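Local coordinates for protein putative short-chain oxidoreductase (Thermus thermophilus, PDB 2YUT) that binds NADP in a Rossmann-type fold and probably acts as an oxidoreductase of the short-chain dehydrogenase/reductase family, at residues A95-T100 / A132-A137; A49-A52 / E56-A59; T100-L105 / E142-A147. All blocks are in the same frame, centred on the assembly; numbering follows the deposited sequence.

Contact 1: residues A95-T100 / A132-A137; sequences AAHLLT and AAYAAA. With NAP (NADP nicotinamide-adenine-dinucleotide phosphate), chain B.
H97 on helix 89-107 meets Y134 and A137 on helix 132-153, two helices on the same flank of the Rossmann sheet. With K138, Y134 forms the Tyr-xxx-Lys signature of short-chain dehydrogenases. The tight part is the imidazole: H97 ND1 lies 3.8 Å from A137 CB, which comes to the ring obliquely, while NE2 of H97 comes within 3.3 Å of Y134 CE1. The two rings form an oblique pair, with planes at 89° and centroids 5.0 Å apart. ND1 is also hydrogen-bonded to M93 O, one turn back, which fixes the flip of the ring. Away from H97 the fit is slacker: L98 CB comes no nearer than 4.7 Å, to A137 O, and L98 packs on V90 of the second subunit, while partly exposed L99 lies against E91 of that subunit. The phenol points to the cofactor, CG lying anti to the backbone N (chi1 -175°). A phenylalanine here would probably leave O2D of the nicotinamide ribose without its phenol partner. That bond, between Y134 OH and O2D of NADP, is 2.9 Å long, with O2D near the plane of the phenol ring at its edge.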
loop_
_atom_site.group_PDB
_atom_site.type_symbol
_atom_site.label_atom_id
_atom_site.label_comp_id
_atom_site.label_asym_id
_atom_site.label_seq_id
_atom_site.Cartn_x
_atom_site.Cartn_y
_atom_site.Cartn_z
ATOM N N ALA A 95 -5.508 5.225 -4.954
ATOM C CA ALA A 95 -6.411 5.078 -6.089
ATOM C C ALA A 95 -5.637 5.183 -7.405
ATOM O O ALA A 95 -5.770 4.334 -8.285
ATOM C CB ALA A 95 -7.496 6.151 -6.038
ATOM N N ALA A 96 -4.818 6.224 -7.523
ATOM C CA ALA A 96 -4.043 6.449 -8.736
ATOM C C ALA A 96 -3.014 5.362 -9.026
ATOM O O ALA A 96 -2.916 4.895 -10.162
ATOM C CB ALA A 96 -3.355 7.811 -8.674
ATOM N N HIS A 97 -2.259 4.952 -8.009
ATOM C CA HIS A 97 -1.225 3.932 -8.205
ATOM C C HIS A 97 -1.641 2.469 -8.090
ATOM O O HIS A 97 -1.258 1.649 -8.928
ATOM C CB HIS A 97 -0.058 4.148 -7.238
ATOM C CG HIS A 97 0.654 5.447 -7.421
ATOM N ND1 HIS A 97 0.199 6.629 -6.880
ATOM C CD2 HIS A 97 1.810 5.747 -8.061
ATOM C CE1 HIS A 97 1.045 7.601 -7.173
ATOM N NE2 HIS A 97 2.032 7.091 -7.888
ATOM N N LEU A 98 -2.413 2.142 -7.056
ATOM C CA LEU A 98 -2.813 0.760 -6.809
ATOM C C LEU A 98 -4.128 0.290 -7.416
ATOM O O LEU A 98 -4.170 -0.759 -8.064
ATOM C CB LEU A 98 -2.841 0.494 -5.295
ATOM C CG LEU A 98 -3.263 -0.906 -4.834
ATOM C CD1 LEU A 98 -2.236 -1.928 -5.304
ATOM C CD2 LEU A 98 -3.388 -0.938 -3.312
ATOM N N LEU A 99 -5.202 1.040 -7.200
ATOM C CA LEU A 99 -6.493 0.636 -7.729
ATOM C C LEU A 99 -6.489 0.583 -9.256
ATOM O O LEU A 99 -7.061 -0.334 -9.842
ATOM C CB LEU A 99 -7.599 1.566 -7.219
ATOM C CG LEU A 99 -7.802 1.578 -5.695
ATOM C CD1 LEU A 99 -9.065 2.354 -5.370
ATOM C CD2 LEU A 99 -7.917 0.155 -5.152
ATOM N N THR A 100 -5.845 1.552 -9.902
ATOM C CA THR A 100 -5.794 1.545 -11.363
ATOM C C THR A 100 -5.132 0.251 -11.831
ATOM O O THR A 100 -5.629 -0.417 -12.730
ATOM C CB THR A 100 -4.987 2.739 -11.924
ATOM O OG1 THR A 100 -3.637 2.678 -11.442
ATOM C CG2 THR A 100 -5.628 4.062 -11.512
ATOM N N ALA A 132 5.046 10.256 2.388
ATOM C CA ALA A 132 4.458 9.059 2.986
ATOM C C ALA A 132 3.340 8.471 2.125
ATOM O O ALA A 132 3.323 7.273 1.850
ATOM C CB ALA A 132 3.926 9.379 4.375
ATOM N N ALA A 133 2.409 9.317 1.700
ATOM C CA ALA A 133 1.298 8.855 0.876
ATOM C C ALA A 133 1.806 8.176 -0.405
ATOM O O ALA A 133 1.416 7.049 -0.711
ATOM C CB ALA A 133 0.381 10.025 0.540
ATOM N N TYR A 134 2.685 8.857 -1.137
ATOM C CA TYR A 134 3.248 8.318 -2.377
ATOM C C TYR A 134 3.997 7.019 -2.094
ATOM O O TYR A 134 3.835 6.026 -2.808
ATOM C CB TYR A 134 4.223 9.324 -3.008
ATOM C CG TYR A 134 4.772 8.894 -4.360
ATOM C CD1 TYR A 134 4.078 9.179 -5.537
ATOM C CD2 TYR A 134 5.980 8.205 -4.461
ATOM C CE1 TYR A 134 4.574 8.790 -6.784
ATOM C CE2 TYR A 134 6.489 7.809 -5.710
ATOM C CZ TYR A 134 5.777 8.109 -6.863
ATOM O OH TYR A 134 6.262 7.740 -8.097
ATOM N N ALA A 135 4.827 7.037 -1.056
ATOM C CA ALA A 135 5.606 5.861 -0.677
ATOM C C ALA A 135 4.691 4.677 -0.385
ATOM O O ALA A 135 4.957 3.556 -0.812
ATOM C CB ALA A 135 6.463 6.173 0.548
ATOM N N ALA A 136 3.612 4.937 0.350
ATOM C CA ALA A 136 2.655 3.899 0.707
ATOM C C ALA A 136 2.028 3.281 -0.541
ATOM O O ALA A 136 1.925 2.059 -0.656
ATOM C CB ALA A 136 1.559 4.482 1.600
ATOM N N ALA A 137 1.597 4.133 -1.466
ATOM C CA ALA A 137 0.975 3.658 -2.695
ATOM C C ALA A 137 1.912 2.739 -3.474
ATOM O O ALA A 137 1.482 1.705 -3.986
ATOM C CB ALA A 137 0.553 4.840 -3.558
HETATM P PA NAP B . 2.825 11.731 -15.451
HETATM O O1A NAP B . 2.093 12.720 -14.413
HETATM O O2A NAP B . 3.576 12.452 -16.503
HETATM O O5B NAP B . 1.662 10.805 -16.063
HETATM C C5B NAP B . 0.728 10.156 -15.199
HETATM C C4B NAP B . -0.285 9.359 -16.021
HETATM O O4B NAP B . -1.189 8.711 -15.110
HETATM C C3B NAP B . -1.124 10.303 -16.888
HETATM O O3B NAP B . -1.338 9.717 -18.176
HETATM C C2B NAP B . -2.443 10.367 -16.121
HETATM O O2B NAP B . -3.518 10.581 -17.039
HETATM C C1B NAP B . -2.500 8.912 -15.657
HETATM N N9A NAP B . -3.538 8.746 -14.616
HETATM C C8A NAP B . -3.523 9.301 -13.406
HETATM N N7A NAP B . -4.629 8.963 -12.748
HETATM C C5A NAP B . -5.355 8.185 -13.545
HETATM C C6A NAP B . -6.588 7.558 -13.422
HETATM N N6A NAP B . -7.294 7.674 -12.300
HETATM N N1A NAP B . -7.055 6.840 -14.453
HETATM C C2A NAP B . -6.361 6.722 -15.572
HETATM N N3A NAP B . -5.186 7.305 -15.725
HETATM C C4A NAP B . -4.659 8.041 -14.736
HETATM O O3 NAP B . 3.742 10.769 -14.539
HETATM P PN NAP B . 4.966 9.905 -15.130
HETATM O O1N NAP B . 6.243 10.557 -14.759
HETATM O O2N NAP B . 4.723 9.587 -16.554
HETATM O O5D NAP B . 4.883 8.541 -14.277
HETATM C C5D NAP B . 4.435 7.325 -14.881
HETATM C C4D NAP B . 4.584 6.141 -13.921
HETATM O O4D NAP B . 5.977 6.069 -13.557
HETATM C C3D NAP B . 3.817 6.395 -12.621
HETATM O O3D NAP B . 3.472 5.165 -11.979
HETATM C C2D NAP B . 4.867 7.137 -11.798
HETATM O O2D NAP B . 4.595 7.042 -10.397
HETATM C C1D NAP B . 6.072 6.261 -12.135
HETATM N N1N NAP B . 7.361 6.863 -11.728
HETATM C C2N NAP B . 7.697 8.155 -12.152
HETATM C C3N NAP B . 8.907 8.718 -11.763
HETATM C C7N NAP B . 9.280 10.126 -12.231
HETATM O O7N NAP B . 10.252 10.714 -11.759
HETATM N N7N NAP B . 8.475 10.642 -13.156
HETATM C C4N NAP B . 9.781 7.999 -10.955
HETATM C C5N NAP B . 9.453 6.715 -10.533
HETATM C C6N NAP B . 8.246 6.144 -10.916
HETATM P P2B NAP B . -4.040 12.058 -17.412
HETATM O O1X NAP B . -2.751 13.017 -17.516
HETATM O O2X NAP B . -4.635 11.923 -18.902
HETATM O O3X NAP B . -5.041 12.563 -16.446
#

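Contact 2: residues A49-A52 / E56-A59; sequences ADLA and EAKA. With NAP (NADP nicotinamide-adenine-dinucleotide phosphate), chain B.
The loop at 49-52 doubles back beside helix 54-64, bringing L51 CA to 4.9 Å from A57 CA and A49 CA to 6.0 Å from E56 CA. E56 does the polar work across the contact. Its chain runs extended beyond CG, and OE1 accepts a fairly straight bond from D50 N (3.1 Å, 162° at the hydrogen), the N-H arriving from well above the carboxylate plane; the same oxygen rests against A49 CA and CB. At its own start E56 is held too, its backbone N bonding to D53 OD1. With D50 CG anti to the backbone N (chi1 176°), the aspartate carboxylate turns to the adenine instead of the helix. D50 OD1 closes an Asx turn by accepting from A52 N at 2.9 Å, and also accepts from N6A of NADP at 3.0 Å. This Asp-Leu pair at the adenine, in the loop after strand 45-46, is a familiar feature of short-chain dehydrogenases: L51 N completes the grip by donating to N1A (2.9 Å), so the amino group and ring nitrogen are read together. D50 OD2 and E56 OE2 are 5.0 Å apart, a like-charge proximity that nearby R30, which also binds NADP, may help to offset. L51 is shared between two jobs: CB and CG lie by C2A of the adenine, whereas the CD2 branch reaches back to A57 CA at 3.8 Å.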
loop_
_atom_site.group_PDB
_atom_site.type_symbol
_atom_site.label_atom_id
_atom_site.label_comp_id
_atom_site.label_asym_id
_atom_site.label_seq_id
_atom_site.Cartn_x
_atom_site.Cartn_y
_atom_site.Cartn_z
ATOM N N ALA A 49 -10.167 6.835 -20.398
ATOM C CA ALA A 49 -10.843 6.257 -19.241
ATOM C C ALA A 49 -10.232 6.659 -17.904
ATOM O O ALA A 49 -9.087 7.107 -17.837
ATOM C CB ALA A 49 -10.853 4.741 -19.356
ATOM N N ASP A 50 -11.019 6.514 -16.841
ATOM C CA ASP A 50 -10.555 6.789 -15.483
ATOM C C ASP A 50 -10.382 5.384 -14.921
ATOM O O ASP A 50 -11.362 4.743 -14.546
ATOM C CB ASP A 50 -11.618 7.535 -14.675
ATOM C CG ASP A 50 -11.206 7.749 -13.222
ATOM O OD1 ASP A 50 -10.224 7.114 -12.763
ATOM O OD2 ASP A 50 -11.873 8.548 -12.534
ATOM N N LEU A 51 -9.144 4.903 -14.866
ATOM C CA LEU A 51 -8.887 3.546 -14.402
ATOM C C LEU A 51 -9.123 3.291 -12.914
ATOM O O LEU A 51 -8.992 2.157 -12.447
ATOM C CB LEU A 51 -7.467 3.126 -14.817
ATOM C CG LEU A 51 -7.275 3.162 -16.347
ATOM C CD1 LEU A 51 -5.860 2.767 -16.721
ATOM C CD2 LEU A 51 -8.274 2.212 -17.005
ATOM N N ALA A 52 -9.476 4.336 -12.170
ATOM C CA ALA A 52 -9.760 4.190 -10.747
ATOM C C ALA A 52 -11.219 3.748 -10.641
ATOM O O ALA A 52 -11.690 3.363 -9.575
ATOM C CB ALA A 52 -9.545 5.511 -10.010
ATOM N N GLU A 56 -14.925 1.260 -15.825
ATOM C CA GLU A 56 -14.268 1.841 -16.988
ATOM C C GLU A 56 -13.031 1.020 -17.334
ATOM O O GLU A 56 -12.725 0.804 -18.508
ATOM C CB GLU A 56 -13.880 3.296 -16.722
ATOM C CG GLU A 56 -15.068 4.241 -16.677
ATOM C CD GLU A 56 -14.645 5.691 -16.686
ATOM O OE1 GLU A 56 -13.938 6.095 -17.631
ATOM O OE2 GLU A 56 -15.014 6.427 -15.750
ATOM N N ALA A 57 -12.322 0.555 -16.310
ATOM C CA ALA A 57 -11.135 -0.260 -16.541
ATOM C C ALA A 57 -11.561 -1.547 -17.240
ATOM O O ALA A 57 -10.941 -1.970 -18.217
ATOM C CB ALA A 57 -10.441 -0.581 -15.217
ATOM N N LYS A 58 -12.631 -2.158 -16.739
ATOM C CA LYS A 58 -13.152 -3.395 -17.310
ATOM C C LYS A 58 -13.559 -3.251 -18.773
ATOM O O LYS A 58 -13.270 -4.123 -19.594
ATOM C CB LYS A 58 -14.357 -3.886 -16.507
ATOM C CG LYS A 58 -15.032 -5.103 -17.116
ATOM C CD LYS A 58 -16.207 -5.581 -16.279
ATOM C CE LYS A 58 -16.864 -6.790 -16.929
ATOM N NZ LYS A 58 -17.971 -7.344 -16.106
ATOM N N ALA A 59 -14.245 -2.160 -19.098
ATOM C CA ALA A 59 -14.677 -1.931 -20.472
ATOM C C ALA A 59 -13.472 -1.693 -21.393
ATOM O O ALA A 59 -13.502 -2.071 -22.560
ATOM C CB ALA A 59 -15.630 -0.742 -20.532
HETATM P PA NAP B . 2.825 11.731 -15.451
HETATM O O1A NAP B . 2.093 12.720 -14.413
HETATM O O2A NAP B . 3.576 12.452 -16.503
HETATM O O5B NAP B . 1.662 10.805 -16.063
HETATM C C5B NAP B . 0.728 10.156 -15.199
HETATM C C4B NAP B . -0.285 9.359 -16.021
HETATM O O4B NAP B . -1.189 8.711 -15.110
HETATM C C3B NAP B . -1.124 10.303 -16.888
HETATM O O3B NAP B . -1.338 9.717 -18.176
HETATM C C2B NAP B . -2.443 10.367 -16.121
HETATM O O2B NAP B . -3.518 10.581 -17.039
HETATM C C1B NAP B . -2.500 8.912 -15.657
HETATM N N9A NAP B . -3.538 8.746 -14.616
HETATM C C8A NAP B . -3.523 9.301 -13.406
HETATM N N7A NAP B . -4.629 8.963 -12.748
HETATM C C5A NAP B . -5.355 8.185 -13.545
HETATM C C6A NAP B . -6.588 7.558 -13.422
HETATM N N6A NAP B . -7.294 7.674 -12.300
HETATM N N1A NAP B . -7.055 6.840 -14.453
HETATM C C2A NAP B . -6.361 6.722 -15.572
HETATM N N3A NAP B . -5.186 7.305 -15.725
HETATM C C4A NAP B . -4.659 8.041 -14.736
HETATM O O3 NAP B . 3.742 10.769 -14.539
HETATM P PN NAP B . 4.966 9.905 -15.130
HETATM O O1N NAP B . 6.243 10.557 -14.759
HETATM O O2N NAP B . 4.723 9.587 -16.554
HETATM O O5D NAP B . 4.883 8.541 -14.277
HETATM C C5D NAP B . 4.435 7.325 -14.881
HETATM C C4D NAP B . 4.584 6.141 -13.921
HETATM O O4D NAP B . 5.977 6.069 -13.557
HETATM C C3D NAP B . 3.817 6.395 -12.621
HETATM O O3D NAP B . 3.472 5.165 -11.979
HETATM C C2D NAP B . 4.867 7.137 -11.798
HETATM O O2D NAP B . 4.595 7.042 -10.397
HETATM C C1D NAP B . 6.072 6.261 -12.135
HETATM N N1N NAP B . 7.361 6.863 -11.728
HETATM C C2N NAP B . 7.697 8.155 -12.152
HETATM C C3N NAP B . 8.907 8.718 -11.763
HETATM C C7N NAP B . 9.280 10.126 -12.231
HETATM O O7N NAP B . 10.252 10.714 -11.759
HETATM N N7N NAP B . 8.475 10.642 -13.156
HETATM C C4N NAP B . 9.781 7.999 -10.955
HETATM C C5N NAP B . 9.453 6.715 -10.533
HETATM C C6N NAP B . 8.246 6.144 -10.916
HETATM P P2B NAP B . -4.040 12.058 -17.412
HETATM O O1X NAP B . -2.751 13.017 -17.516
HETATM O O2X NAP B . -4.635 11.923 -18.902
HETATM O O3X NAP B . -5.041 12.563 -16.446
#

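Contact 3: residues T100-L105 / E142-A147; sequences TAAFVL and EAYLEA
Y144 reaches from helix 132-153 across to A102 and L105 on helix 89-107, the two segments running nearly parallel at 24° with axes 11.2 Å apart. With CG anti to the backbone N (chi1 -168°), the phenol spans the gap: Y144 CE2 lies 3.9 Å from A102 CB, and Y144 OH is equally near. The ring meets the methyl obliquely, and L105 CD2 approaches Y144 CE2 obliquely as well, more loosely at 4.4 Å. One turn along from A102, L105 and L145 cross at a slant and touch through their CD2 methyls, 4.2 Å apart. Behind them lies the sheet: L105 rests on L159, and L145 on L161 and F118. Y144 also packs on V82 of the second subunit, and L105 O bonds to R83 of that subunit, consistent with the helix-paired dimer interface common among short-chain dehydrogenases. A water sits in the plane of the Y144 ring at its edge, accepting a hydrogen bond from Y144 OH at 2.6 Å and donating to A102 O at 2.7 Å. The direct contact is thus apolar, the Y144 ring and L145 against the methyls of A102 and L105, while the buried phenol is satisfied through a water and tied indirectly to the opposing backbone.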
loop_
_atom_site.group_PDB
_atom_site.type_symbol
_atom_site.label_atom_id
_atom_site.label_comp_id
_atom_site.label_asym_id
_atom_site.label_seq_id
_atom_site.Cartn_x
_atom_site.Cartn_y
_atom_site.Cartn_z
ATOM N N THR A 100 -5.845 1.552 -9.902
ATOM C CA THR A 100 -5.794 1.545 -11.363
ATOM C C THR A 100 -5.132 0.251 -11.831
ATOM O O THR A 100 -5.629 -0.417 -12.730
ATOM C CB THR A 100 -4.987 2.739 -11.924
ATOM O OG1 THR A 100 -3.637 2.678 -11.442
ATOM C CG2 THR A 100 -5.628 4.062 -11.512
ATOM N N ALA A 101 -4.015 -0.093 -11.196
ATOM C CA ALA A 101 -3.252 -1.296 -11.525
ATOM C C ALA A 101 -4.028 -2.572 -11.225
ATOM O O ALA A 101 -4.035 -3.506 -12.027
ATOM C CB ALA A 101 -1.934 -1.302 -10.751
ATOM N N ALA A 102 -4.682 -2.605 -10.066
ATOM C CA ALA A 102 -5.455 -3.772 -9.658
ATOM C C ALA A 102 -6.647 -4.000 -10.595
ATOM O O ALA A 102 -6.900 -5.125 -11.015
ATOM C CB ALA A 102 -5.938 -3.604 -8.206
ATOM N N PHE A 103 -7.379 -2.940 -10.927
ATOM C CA PHE A 103 -8.522 -3.099 -11.826
ATOM C C PHE A 103 -8.061 -3.514 -13.228
ATOM O O PHE A 103 -8.664 -4.379 -13.859
ATOM C CB PHE A 103 -9.349 -1.807 -11.900
ATOM C CG PHE A 103 -10.000 -1.420 -10.594
ATOM C CD1 PHE A 103 -10.278 -2.381 -9.623
ATOM C CD2 PHE A 103 -10.352 -0.097 -10.345
ATOM C CE1 PHE A 103 -10.898 -2.026 -8.422
ATOM C CE2 PHE A 103 -10.973 0.268 -9.147
ATOM C CZ PHE A 103 -11.245 -0.700 -8.184
ATOM N N VAL A 104 -6.985 -2.904 -13.710
ATOM C CA VAL A 104 -6.463 -3.243 -15.029
ATOM C C VAL A 104 -5.997 -4.702 -15.072
ATOM O O VAL A 104 -6.355 -5.448 -15.980
ATOM C CB VAL A 104 -5.274 -2.322 -15.415
ATOM C CG1 VAL A 104 -4.503 -2.918 -16.589
ATOM C CG2 VAL A 104 -5.798 -0.937 -15.785
ATOM N N LEU A 105 -5.213 -5.102 -14.074
ATOM C CA LEU A 105 -4.684 -6.457 -14.009
ATOM C C LEU A 105 -5.769 -7.523 -13.871
ATOM O O LEU A 105 -5.622 -8.639 -14.366
ATOM C CB LEU A 105 -3.694 -6.571 -12.844
ATOM C CG LEU A 105 -2.941 -7.896 -12.717
ATOM C CD1 LEU A 105 -2.195 -8.190 -14.019
ATOM C CD2 LEU A 105 -1.972 -7.826 -11.545
ATOM N N GLU A 142 3.969 -2.693 -5.230
ATOM C CA GLU A 142 5.014 -3.703 -5.349
ATOM C C GLU A 142 4.652 -4.983 -4.608
ATOM O O GLU A 142 4.932 -6.080 -5.088
ATOM C CB GLU A 142 6.356 -3.169 -4.827
ATOM C CG GLU A 142 6.836 -1.884 -5.496
ATOM C CD GLU A 142 8.304 -1.591 -5.211
ATOM O OE1 GLU A 142 8.769 -1.902 -4.096
ATOM O OE2 GLU A 142 8.995 -1.043 -6.095
ATOM N N ALA A 143 4.025 -4.843 -3.444
ATOM C CA ALA A 143 3.635 -6.006 -2.658
ATOM C C ALA A 143 2.531 -6.754 -3.390
ATOM O O ALA A 143 2.531 -7.981 -3.449
ATOM C CB ALA A 143 3.153 -5.573 -1.258
ATOM N N TYR A 144 1.589 -6.004 -3.951
ATOM C CA TYR A 144 0.475 -6.599 -4.678
ATOM C C TYR A 144 0.977 -7.454 -5.845
ATOM O O TYR A 144 0.541 -8.594 -6.038
ATOM C CB TYR A 144 -0.432 -5.499 -5.221
ATOM C CG TYR A 144 -1.759 -5.997 -5.741
ATOM C CD1 TYR A 144 -2.753 -6.430 -4.861
ATOM C CD2 TYR A 144 -2.033 -6.014 -7.107
ATOM C CE1 TYR A 144 -3.987 -6.864 -5.328
ATOM C CE2 TYR A 144 -3.268 -6.447 -7.586
ATOM C CZ TYR A 144 -4.239 -6.868 -6.689
ATOM O OH TYR A 144 -5.458 -7.292 -7.152
ATOM N N LEU A 145 1.905 -6.894 -6.613
ATOM C CA LEU A 145 2.460 -7.572 -7.779
ATOM C C LEU A 145 3.286 -8.804 -7.434
ATOM O O LEU A 145 3.205 -9.819 -8.121
ATOM C CB LEU A 145 3.308 -6.592 -8.597
ATOM C CG LEU A 145 2.520 -5.424 -9.203
ATOM C CD1 LEU A 145 3.472 -4.445 -9.876
ATOM C CD2 LEU A 145 1.505 -5.955 -10.205
ATOM N N GLU A 146 4.081 -8.719 -6.373
ATOM C CA GLU A 146 4.902 -9.853 -5.979
ATOM C C GLU A 146 4.005 -11.030 -5.629
ATOM O O GLU A 146 4.305 -12.172 -5.967
ATOM C CB GLU A 146 5.788 -9.488 -4.786
ATOM C CG GLU A 146 6.648 -10.638 -4.279
ATOM C CD GLU A 146 7.391 -11.352 -5.396
ATOM O OE1 GLU A 146 8.006 -10.665 -6.239
ATOM O OE2 GLU A 146 7.363 -12.602 -5.428
ATOM N N ALA A 147 2.890 -10.735 -4.966
ATOM C CA ALA A 147 1.941 -11.764 -4.563
ATOM C C ALA A 147 1.228 -12.358 -5.772
ATOM O O ALA A 147 0.998 -13.564 -5.839
ATOM C CB ALA A 147 0.912 -11.175 -3.596
HETATM O O HOH W 1 -5.953 -7.330 -9.690
#

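In the fold
Helix 89-107 ties the three together. Contacts 1 and 3 are successive stations along its pairing with helix 132-153, their centres about 11 Å apart; they share T100 and meet where L98 CD1 lies 4.0 Å from Y144 CB. Contact 2 joins from the other flank of helix 89-107: L51 CB is 3.8 Å from T100 CB, and A57 CB is 3.7 Å from F103 CB. NADP spans contacts 1 and 2, whose centres are about 17 Å apart, with the nicotinamide ribose at the former and the adenine at the latter. Contact 3 is set back, the L145 side chain about 10 Å from the cofactor, and with contact 1 it borders the second subunit.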